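Local coordinates for protein thermospermine synthase (Medicago truncatula, PDB 6BQ6) that probably transfers an aminopropyl group from decarboxylated S-adenosylmethionine to spermidine, giving the tetraamine thermospermine and methylthioadenosine, at residues B[197-201]-B[202-206]; B[150-154]-B[155-159]; B[300-303]-B[304-307]; B[135-138]-B[139-143]. One frame throughout, in Å; residues are numbered along the deposited sequence. Where two conformers were deposited one is given.

Contact 1: B[197-201]-B[202-206]; sequences KDFYE and LTLKP
The short helix that starts at Lys197, in the Rossmann-like catalytic domain, widens into a pi-type turn around 202-204, where Phe199 meets both Thr203 and Leu204. Phe199 O accepts two backbone bonds, from Thr203 N at 2.9 Å and from Leu204 N at 2.9 Å. The second is the straighter, with an N-H...O angle of 162°. Lys205 N then bonds to Tyr200 O, again five residues back. The Phe199 ring follows the same pairing. CG is anti to the backbone N (chi1 172°), which lays the ring along the helix toward the next turn. There Phe199 CE1 touches Thr203 CG2 at 3.6 Å, and Phe199 CE2 touches Leu204 CD1 at 3.7 Å. A water donates to Thr203 OG1 (2.7 Å) and to Asp198 O (3.0 Å), and OG1 also bonds to Glu169 of helix 164-169. At the outer surface Lys197 NZ forms a salt bridge with Glu201 OE2 at 3.0 Å, on the syn side but well out of the carboxylate plane. The wide turn thus gives Phe199 O and Tyr200 O backbone donors from five residues on, while Thr203 divides its methyl and hydroxyl between the ring and polar partners.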
loop_
_atom_site.group_PDB
_atom_site.type_symbol
_atom_site.label_atom_id
_atom_site.label_comp_id
_atom_site.label_asym_id
_atom_site.label_seq_id
_atom_site.Cartn_x
_atom_site.Cartn_y
_atom_site.Cartn_z
ATOM N N LYS B 197 36.075 -0.856 14.852
ATOM C CA LYS B 197 37.510 -0.986 14.693
ATOM C C LYS B 197 38.102 -1.735 15.870
ATOM O O LYS B 197 38.855 -2.698 15.697
ATOM C CB LYS B 197 38.190 0.367 14.548
ATOM C CG LYS B 197 39.692 0.282 14.378
ATOM C CD LYS B 197 40.336 1.672 14.317
ATOM C CE LYS B 197 41.818 1.569 13.949
ATOM N NZ LYS B 197 42.656 1.130 15.093
ATOM N N ASP B 198 37.744 -1.305 17.070
ATOM C CA ASP B 198 38.294 -1.948 18.270
ATOM C C ASP B 198 37.865 -3.406 18.414
ATOM O O ASP B 198 38.677 -4.244 18.835
ATOM C CB ASP B 198 37.915 -1.182 19.515
ATOM C CG ASP B 198 38.825 0.027 19.770
ATOM O OD1 ASP B 198 39.774 0.297 18.997
ATOM O OD2 ASP B 198 38.573 0.726 20.782
ATOM N N PHE B 199 36.608 -3.719 18.081
ATOM C CA PHE B 199 36.179 -5.124 18.037
ATOM C C PHE B 199 37.071 -5.956 17.108
ATOM O O PHE B 199 37.607 -7.011 17.485
ATOM C CB PHE B 199 34.694 -5.250 17.656
ATOM C CG PHE B 199 34.268 -6.672 17.402
ATOM C CD1 PHE B 199 34.164 -7.567 18.461
ATOM C CD2 PHE B 199 34.157 -7.130 16.131
ATOM C CE1 PHE B 199 33.839 -8.886 18.243
ATOM C CE2 PHE B 199 33.812 -8.436 15.894
ATOM C CZ PHE B 199 33.670 -9.319 16.951
ATOM N N TYR B 200 37.244 -5.473 15.896
ATOM C CA TYR B 200 38.008 -6.216 14.907
ATOM C C TYR B 200 39.440 -6.376 15.332
ATOM O O TYR B 200 39.968 -7.469 15.233
ATOM C CB TYR B 200 37.970 -5.515 13.573
ATOM C CG TYR B 200 36.650 -5.479 12.863
ATOM C CD1 TYR B 200 35.784 -6.592 12.839
ATOM C CD2 TYR B 200 36.295 -4.360 12.119
ATOM C CE1 TYR B 200 34.575 -6.550 12.137
ATOM C CE2 TYR B 200 35.118 -4.331 11.400
ATOM C CZ TYR B 200 34.253 -5.434 11.409
ATOM O OH TYR B 200 33.074 -5.387 10.682
ATOM N N GLU B 201 40.047 -5.288 15.833
ATOM C CA GLU B 201 41.459 -5.302 16.219
ATOM C C GLU B 201 41.741 -6.101 17.464
ATOM O O GLU B 201 42.711 -6.837 17.485
ATOM C CB GLU B 201 41.998 -3.874 16.410
ATOM C CG GLU B 201 43.534 -3.792 16.359
ATOM C CD GLU B 201 44.041 -2.366 16.484
ATOM O OE1 GLU B 201 45.293 -2.192 16.550
ATOM O OE2 GLU B 201 43.190 -1.431 16.497
ATOM N N LEU B 202 40.933 -5.921 18.490
ATOM C CA LEU B 202 41.244 -6.386 19.838
ATOM C C LEU B 202 40.507 -7.635 20.209
ATOM O O LEU B 202 40.922 -8.301 21.140
ATOM C CB LEU B 202 40.941 -5.295 20.870
ATOM C CG LEU B 202 41.730 -3.999 20.649
ATOM C CD1 LEU B 202 41.439 -2.987 21.750
ATOM C CD2 LEU B 202 43.239 -4.241 20.529
ATOM N N THR B 203 39.441 -8.004 19.490
ATOM C CA THR B 203 38.647 -9.200 19.836
ATOM C C THR B 203 38.705 -10.224 18.731
ATOM O O THR B 203 38.992 -11.387 18.968
ATOM C CB THR B 203 37.171 -8.855 20.228
ATOM O OG1 THR B 203 37.124 -7.973 21.382
ATOM C CG2 THR B 203 36.348 -10.100 20.477
ATOM N N LEU B 204 38.404 -9.799 17.508
ATOM C CA LEU B 204 38.274 -10.762 16.400
ATOM C C LEU B 204 39.642 -11.218 15.875
ATOM O O LEU B 204 39.920 -12.425 15.733
ATOM C CB LEU B 204 37.461 -10.125 15.271
ATOM C CG LEU B 204 37.000 -11.179 14.221
ATOM C CD1 LEU B 204 35.544 -11.011 13.841
ATOM C CD2 LEU B 204 37.910 -11.098 13.037
ATOM N N LYS B 205 40.486 -10.257 15.511
ATOM C CA LYS B 205 41.802 -10.601 14.922
ATOM C C LYS B 205 42.616 -11.564 15.772
ATOM O O LYS B 205 43.140 -12.554 15.228
ATOM C CB LYS B 205 42.576 -9.330 14.548
ATOM C CG LYS B 205 43.750 -9.556 13.610
ATOM C CD LYS B 205 44.142 -8.270 12.866
ATOM C CE LYS B 205 45.627 -8.045 12.923
ATOM N NZ LYS B 205 46.064 -6.980 11.974
ATOM N N PRO B 206 42.634 -11.372 17.126
ATOM C CA PRO B 206 43.343 -12.350 17.961
ATOM C C PRO B 206 42.815 -13.757 17.930
ATOM O O PRO B 206 43.531 -14.669 18.336
ATOM C CB PRO B 206 43.197 -11.785 19.360
ATOM C CG PRO B 206 43.060 -10.339 19.166
ATOM C CD PRO B 206 42.256 -10.187 17.907
HETATM O O HOH W 1 37.383 -5.310 21.328
#

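Contact 2: B[150-154]-B[155-159]; sequences EAFHD and SRLEV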
loop_
_atom_site.group_PDB
_atom_site.type_symbol
_atom_site.label_atom_id
_atom_site.label_comp_id
_atom_site.label_asym_id
_atom_site.label_seq_id
_atom_site.Cartn_x
_atom_site.Cartn_y
_atom_site.Cartn_z
ATOM N N GLU B 150 19.653 -31.136 7.181
ATOM C CA GLU B 150 20.948 -31.811 7.119
ATOM C C GLU B 150 22.006 -31.024 7.899
ATOM O O GLU B 150 22.603 -31.542 8.846
ATOM C CB GLU B 150 21.365 -32.028 5.649
ATOM C CG GLU B 150 22.788 -32.534 5.473
ATOM C CD GLU B 150 23.204 -32.868 4.035
ATOM O OE1 GLU B 150 22.894 -32.124 3.058
ATOM O OE2 GLU B 150 23.897 -33.897 3.892
ATOM N N ALA B 151 22.163 -29.754 7.531
ATOM C CA ALA B 151 23.135 -28.856 8.162
ATOM C C ALA B 151 23.006 -28.875 9.691
ATOM O O ALA B 151 23.998 -29.120 10.429
ATOM C CB ALA B 151 22.968 -27.452 7.633
ATOM N N PHE B 152 21.777 -28.681 10.169
ATOM C CA PHE B 152 21.523 -28.608 11.613
ATOM C C PHE B 152 21.836 -29.899 12.326
ATOM O O PHE B 152 22.141 -29.883 13.515
ATOM C CB PHE B 152 20.098 -28.196 11.927
ATOM C CG PHE B 152 19.890 -26.733 11.946
ATOM C CD1 PHE B 152 20.544 -25.953 12.897
ATOM C CD2 PHE B 152 19.037 -26.134 11.055
ATOM C CE1 PHE B 152 20.335 -24.597 12.939
ATOM C CE2 PHE B 152 18.840 -24.775 11.097
ATOM C CZ PHE B 152 19.503 -24.012 12.015
ATOM N N HIS B 153 21.733 -31.013 11.611
ATOM C CA HIS B 153 22.070 -32.353 12.168
ATOM C C HIS B 153 23.500 -32.879 11.931
ATOM O O HIS B 153 23.876 -33.988 12.369
ATOM C CB HIS B 153 21.018 -33.335 11.671
ATOM C CG HIS B 153 19.694 -33.090 12.311
ATOM N ND1 HIS B 153 18.777 -32.192 11.807
ATOM C CD2 HIS B 153 19.165 -33.562 13.469
ATOM C CE1 HIS B 153 17.738 -32.125 12.619
ATOM N NE2 HIS B 153 17.935 -32.966 13.623
ATOM N N ASP B 154 24.313 -32.055 11.285
ATOM C CA ASP B 154 25.691 -32.379 11.007
ATOM C C ASP B 154 26.491 -32.363 12.316
ATOM O O ASP B 154 26.497 -31.369 13.034
ATOM C CB ASP B 154 26.245 -31.383 9.992
ATOM C CG ASP B 154 27.546 -31.841 9.331
ATOM O OD1 ASP B 154 28.530 -32.110 10.023
ATOM O OD2 ASP B 154 27.643 -31.832 8.087
ATOM N N SER B 155 27.234 -33.438 12.578
ATOM C CA SER B 155 28.009 -33.543 13.800
ATOM C C SER B 155 29.109 -32.504 13.900
ATOM O O SER B 155 29.631 -32.292 15.011
ATOM C CB SER B 155 28.650 -34.957 13.928
ATOM O OG SER B 155 29.496 -35.171 12.829
ATOM N N ARG B 156 29.460 -31.866 12.771
ATOM C CA ARG B 156 30.482 -30.840 12.783
ATOM C C ARG B 156 29.967 -29.507 13.291
ATOM O O ARG B 156 30.780 -28.632 13.564
ATOM C CB ARG B 156 31.060 -30.691 11.395
ATOM C CG ARG B 156 31.864 -31.899 10.914
ATOM C CD ARG B 156 32.361 -31.655 9.507
ATOM N NE ARG B 156 31.243 -31.665 8.566
ATOM C CZ ARG B 156 31.269 -31.211 7.324
ATOM N NH1 ARG B 156 32.360 -30.721 6.782
ATOM N NH2 ARG B 156 30.180 -31.274 6.598
ATOM N N LEU B 157 28.647 -29.355 13.395
ATOM C CA LEU B 157 28.019 -28.088 13.822
ATOM C C LEU B 157 27.787 -28.012 15.326
ATOM O O LEU B 157 27.239 -28.938 15.923
ATOM C CB LEU B 157 26.699 -27.878 13.092
ATOM C CG LEU B 157 25.929 -26.576 13.381
ATOM C CD1 LEU B 157 26.770 -25.366 13.027
ATOM C CD2 LEU B 157 24.625 -26.604 12.629
ATOM N N GLU B 158 28.252 -26.921 15.933
ATOM C CA GLU B 158 27.925 -26.585 17.315
ATOM C C GLU B 158 27.165 -25.246 17.322
ATOM O O GLU B 158 27.658 -24.258 16.776
ATOM C CB GLU B 158 29.184 -26.436 18.151
ATOM C CG GLU B 158 28.858 -26.121 19.629
ATOM C CD GLU B 158 30.041 -25.986 20.566
ATOM O OE1 GLU B 158 31.197 -26.226 20.136
ATOM O OE2 GLU B 158 29.796 -25.641 21.763
ATOM N N VAL B 159 25.989 -25.222 17.963
ATOM C CA VAL B 159 25.208 -24.014 18.138
ATOM C C VAL B 159 25.484 -23.501 19.556
ATOM O O VAL B 159 25.383 -24.237 20.535
ATOM C CB VAL B 159 23.708 -24.303 17.911
ATOM C CG1 VAL B 159 22.882 -23.055 18.209
ATOM C CG2 VAL B 159 23.460 -24.815 16.514
#
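Asp154 and Arg156 clasp each other across the turn that joins helix 149-153 to strand 157-161. From CB of Asp154 the chain runs to a CG anti to the backbone N (chi1 -164°), which carries the carboxylate over the turn. Asp154 OD1 takes Arg156 N on its anti lone pair at 2.9 Å and Arg156 NE on its syn side at 3.1 Å. Asp154 OD2 meets Arg156 NH2 at 3.0 Å, also on the syn side, completing a side-on salt bridge. The oxygens lie near the guanidinium plane, although the two flat groups are twisted 38° apart. Arg156 is bent at chi3, folding its head back to the acid. Its NH2 also bonds to Leu120 O and its NH1 to Ile125 O. With an alanine replacing Asp154, Arg156 N would probably lose this acceptor and the guanidinium its counter-charge, leaving carbonyls such as Leu120 O and Ile125 O to hold it. Leu157 N closes the turn on Asp154 O at 3.0 Å. Leu157 CD2 packs at 3.4 Å from Ala151 O and at 4.1 Å from Phe152 CD1. The Leu157 and Phe152 side chains lie alongside, pointing the same way. The backbone forms a type I beta turn from Asp154 to Leu157, and the aspartate, accepting from the third residue's N-H, makes an Asx turn that leads the helix into an edge strand of the central sheet.

Contact 3: B[300-303]-B[304-307]; sequences TLSK and AVRN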
loop_
_atom_site.group_PDB
_atom_site.type_symbol
_atom_site.label_atom_id
_atom_site.label_comp_id
_atom_site.label_asym_id
_atom_site.label_seq_id
_atom_site.Cartn_x
_atom_site.Cartn_y
_atom_site.Cartn_z
ATOM N N THR B 300 34.663 -6.523 -8.735
ATOM C CA THR B 300 34.991 -5.370 -9.542
ATOM C C THR B 300 33.804 -4.461 -9.389
ATOM O O THR B 300 32.781 -4.625 -10.073
ATOM C CB THR B 300 35.144 -5.749 -11.037
ATOM O OG1 THR B 300 36.093 -6.831 -11.203
ATOM C CG2 THR B 300 35.561 -4.518 -11.841
ATOM N N LEU B 301 33.936 -3.474 -8.551
ATOM C CA LEU B 301 32.814 -2.590 -8.265
ATOM C C LEU B 301 32.760 -1.550 -9.393
ATOM O O LEU B 301 33.729 -1.391 -10.134
ATOM C CB LEU B 301 33.028 -1.912 -6.926
ATOM C CG LEU B 301 33.115 -2.986 -5.832
ATOM C CD1 LEU B 301 33.366 -2.315 -4.539
ATOM C CD2 LEU B 301 31.852 -3.818 -5.808
ATOM N N SER B 302 31.658 -0.829 -9.517
ATOM C CA SER B 302 31.544 0.190 -10.584
ATOM C C SER B 302 32.366 1.416 -10.224
ATOM O O SER B 302 32.777 1.603 -9.093
ATOM C CB SER B 302 30.103 0.602 -10.795
ATOM O OG SER B 302 29.627 1.430 -9.730
ATOM N N LYS B 303 32.568 2.293 -11.204
ATOM C CA LYS B 303 33.414 3.472 -11.012
ATOM C C LYS B 303 33.055 4.287 -9.777
ATOM O O LYS B 303 33.931 4.627 -8.972
ATOM C CB LYS B 303 33.318 4.373 -12.258
ATOM C CG LYS B 303 34.157 5.632 -12.186
ATOM C CD LYS B 303 33.844 6.557 -13.335
ATOM C CE LYS B 303 34.820 7.727 -13.377
ATOM N NZ LYS B 303 34.593 8.442 -14.645
ATOM N N ALA B 304 31.769 4.617 -9.649
ATOM C CA ALA B 304 31.292 5.475 -8.573
ATOM C C ALA B 304 31.440 4.813 -7.197
ATOM O O ALA B 304 31.781 5.451 -6.191
ATOM C CB ALA B 304 29.852 5.774 -8.817
ATOM N N VAL B 305 31.134 3.524 -7.156
ATOM C CA VAL B 305 31.195 2.791 -5.879
ATOM C C VAL B 305 32.640 2.598 -5.473
ATOM O O VAL B 305 33.018 2.851 -4.319
ATOM C CB VAL B 305 30.432 1.432 -5.963
ATOM C CG1 VAL B 305 30.586 0.638 -4.673
ATOM C CG2 VAL B 305 28.968 1.634 -6.251
ATOM N N ARG B 306 33.493 2.217 -6.423
ATOM C CA ARG B 306 34.937 2.125 -6.158
ATOM C C ARG B 306 35.488 3.434 -5.567
ATOM O O ARG B 306 36.173 3.453 -4.566
ATOM C CB ARG B 306 35.689 1.787 -7.435
ATOM C CG ARG B 306 36.767 0.779 -7.287
ATOM C CD ARG B 306 37.437 0.367 -8.593
ATOM N NE ARG B 306 36.471 0.030 -9.670
ATOM C CZ ARG B 306 36.329 0.696 -10.825
ATOM N NH1 ARG B 306 37.123 1.725 -11.149
ATOM N NH2 ARG B 306 35.382 0.303 -11.688
ATOM N N ASN B 307 35.148 4.543 -6.175
ATOM C CA ASN B 307 35.702 5.812 -5.716
ATOM C C ASN B 307 35.131 6.241 -4.364
ATOM O O ASN B 307 35.859 6.790 -3.498
ATOM C CB ASN B 307 35.520 6.843 -6.812
ATOM C CG ASN B 307 36.418 6.549 -8.042
ATOM O OD1 ASN B 307 37.371 5.753 -7.965
ATOM N ND2 ASN B 307 36.134 7.206 -9.161
HETATM O O HOH W 2 36.495 -2.495 -8.069
HETATM O O HOH W 3 29.649 3.789 -11.229
#
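Bent at chi3 (-48°), the side chain of Arg306 curls back to Leu301, ahead of its own helix. Arg306 NH2 and NE both donate to Leu301 O, at 2.8 Å and 3.1 Å. This side-on grip holds one atom near the guanidinium plane. The NH2 bond is tilted only 17° from the carbonyl plane, whereas the NE donor stands well above it. Arg306 N bonds almost straight to Ser302 O at 2.8 Å, and Asn307 N to Lys303 O at 3.1 Å. At the N-cap of helix 303-311, Ser302 OG reaches Ala304 N through a water, 2.8 Å from each, and lies 3.5 Å from CG2 of Val305. On the buried side CD1 of Leu301 meets CG1 of Val305 at 4.1 Å, the side chains at about a right angle. The second subunit adds Asp291, salt-bridged to Arg306 NH1, and Glu286 and Asn287 O, which hold Lys303 NZ by a salt bridge and a hydrogen bond. A leucine in place of Arg306 would probably strip Leu301 O of both donors and leave the second subunit's Asp291 without this mate. One guanidinium therefore ties the helix's approach to its first turn and, by charge, to the neighbouring subunit.

Contact 4: B[135-138]-B[139-143]; sequences EEVV and EFCKS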
loop_
_atom_site.group_PDB
_atom_site.type_symbol
_atom_site.label_atom_id
_atom_site.label_comp_id
_atom_site.label_asym_id
_atom_site.label_seq_id
_atom_site.Cartn_x
_atom_site.Cartn_y
_atom_site.Cartn_z
ATOM N N GLU B 135 17.966 -17.687 20.542
ATOM C CA GLU B 135 17.700 -19.099 20.431
ATOM C C GLU B 135 16.366 -19.392 19.760
ATOM O O GLU B 135 16.197 -20.424 19.107
ATOM C CB GLU B 135 17.724 -19.727 21.830
ATOM C CG GLU B 135 17.640 -21.242 21.809
ATOM C CD GLU B 135 17.956 -21.840 23.171
ATOM O OE1 GLU B 135 17.646 -21.163 24.177
ATOM O OE2 GLU B 135 18.507 -22.971 23.228
ATOM N N GLU B 136 15.410 -18.486 19.874
ATOM C CA GLU B 136 14.080 -18.756 19.272
ATOM C C GLU B 136 14.154 -18.724 17.774
ATOM O O GLU B 136 13.501 -19.520 17.116
ATOM C CB GLU B 136 13.029 -17.807 19.823
ATOM C CG GLU B 136 12.664 -18.223 21.253
ATOM C CD GLU B 136 11.455 -17.504 21.807
ATOM O OE1 GLU B 136 10.546 -17.208 21.013
ATOM O OE2 GLU B 136 11.435 -17.240 23.043
ATOM N N VAL B 137 15.028 -17.891 17.219
ATOM C CA VAL B 137 15.224 -17.876 15.753
ATOM C C VAL B 137 15.870 -19.197 15.318
ATOM O O VAL B 137 15.446 -19.808 14.356
ATOM C CB VAL B 137 16.070 -16.686 15.299
ATOM C CG1 VAL B 137 16.499 -16.840 13.821
ATOM C CG2 VAL B 137 15.310 -15.383 15.517
ATOM N N VAL B 138 16.894 -19.650 16.042
ATOM C CA VAL B 138 17.578 -20.898 15.696
ATOM C C VAL B 138 16.591 -22.035 15.716
ATOM O O VAL B 138 16.531 -22.850 14.792
ATOM C CB VAL B 138 18.736 -21.214 16.664
ATOM C CG1 VAL B 138 19.316 -22.590 16.385
ATOM C CG2 VAL B 138 19.791 -20.145 16.482
ATOM N N GLU B 139 15.838 -22.107 16.799
ATOM C CA GLU B 139 14.921 -23.242 16.963
ATOM C C GLU B 139 13.794 -23.194 15.929
ATOM O O GLU B 139 13.400 -24.236 15.397
ATOM C CB GLU B 139 14.407 -23.277 18.389
ATOM C CG GLU B 139 15.472 -23.742 19.390
ATOM C CD GLU B 139 15.920 -25.203 19.183
ATOM O OE1 GLU B 139 15.123 -26.056 18.727
ATOM O OE2 GLU B 139 17.099 -25.493 19.400
ATOM N N PHE B 140 13.326 -21.981 15.620
ATOM C CA PHE B 140 12.316 -21.804 14.584
ATOM C C PHE B 140 12.838 -22.344 13.257
ATOM O O PHE B 140 12.183 -23.138 12.594
ATOM C CB PHE B 140 11.959 -20.344 14.438
ATOM C CG PHE B 140 10.876 -20.108 13.438
ATOM C CD1 PHE B 140 9.575 -20.301 13.789
ATOM C CD2 PHE B 140 11.172 -19.794 12.152
ATOM C CE1 PHE B 140 8.568 -20.153 12.858
ATOM C CE2 PHE B 140 10.165 -19.617 11.201
ATOM C CZ PHE B 140 8.865 -19.791 11.560
ATOM N N CYS B 141 14.034 -21.903 12.875
ATOM C CA CYS B 141 14.591 -22.290 11.572
ATOM C C CYS B 141 14.960 -23.765 11.528
ATOM O O CYS B 141 14.799 -24.403 10.520
ATOM C CB CYS B 141 15.761 -21.397 11.215
ATOM S SG CYS B 141 15.230 -19.701 10.935
ATOM N N LYS B 142 15.461 -24.306 12.635
ATOM C CA LYS B 142 15.770 -25.717 12.678
ATOM C C LYS B 142 14.543 -26.568 12.366
ATOM O O LYS B 142 14.634 -27.650 11.740
ATOM C CB LYS B 142 16.308 -26.073 14.049
ATOM C CG LYS B 142 16.748 -27.496 14.158
ATOM C CD LYS B 142 17.670 -27.691 15.365
ATOM C CE LYS B 142 18.106 -29.152 15.444
ATOM N NZ LYS B 142 19.467 -29.329 16.050
ATOM N N SER B 143 13.397 -26.082 12.790
ATOM C CA SER B 143 12.129 -26.777 12.534
ATOM C C SER B 143 11.473 -26.477 11.190
ATOM O O SER B 143 10.882 -27.385 10.552
ATOM C CB SER B 143 11.134 -26.487 13.665
ATOM O OG SER B 143 11.299 -27.484 14.661
#
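Four backbone bonds, each from residue i+4 to residue i, join the two halves of helix 135-144. Glu139 N donates to Glu135 O at 2.9 Å and Phe140 N to Glu136 O at 2.9 Å. Cys141 N reaches Val137 O at 2.9 Å, and Lys142 N reaches Val138 O at 2.8 Å. All are fairly straight, as in a regular alpha helix. The surface pair Glu135 and Glu139 lies side by side, pointing the same way. Glu135 CG and Glu139 CG approach to 4.1 Å. Glu135 extends with CG anti to the backbone N (chi1 -172°), whereas Glu139 bends at chi2 (-65°). The carboxylate planes are turned 70° apart, with 4.8 Å between Glu135 OE2 and Glu139 OE2. On the buried side the thiol of Cys141 folds back along the helix, its SG 3.4 Å from Val137 O and 4.3 Å from Val137 CG1. Val137 also packs on Gln57, which binds adenosine in another structure of this protein, and on Ile59. The Phe140 ring meets the ring of Tyr144, at the end of the same helix, and that of His50. On another flank Val138 lies against Val159 of strand 157-161. The helix is thus amphipathic: valines, cysteine and phenylalanine face the protein, while two like charges stand together at the surface, where their mutual repulsion is probably mild and may slightly raise their proton affinity.

In the fold
Contacts 2 and 4 belong to one packed unit of the Rossmann-like domain, their centres about 13 Å apart. CE2 of Phe152 rests 3.6 Å from CA of Lys142, and CE1 of Phe152 meets CG1 of Val138 at 4.1 Å. Contact 4 is near the pocket: the Val137 side chain is about 6 Å from bound thermospermine, and that of Phe152 in contact 2 about 11 Å. Contact 1 stands apart, its centre about 27 Å from those of contacts 2 and 3, although its Phe199 side chain is about 6 Å from that of Ala164, which binds adenosine in another structure of this protein. Contact 3 lies across the chain's centre from contacts 2 and 4, with its centre about 38 Å from each, at a subunit interface.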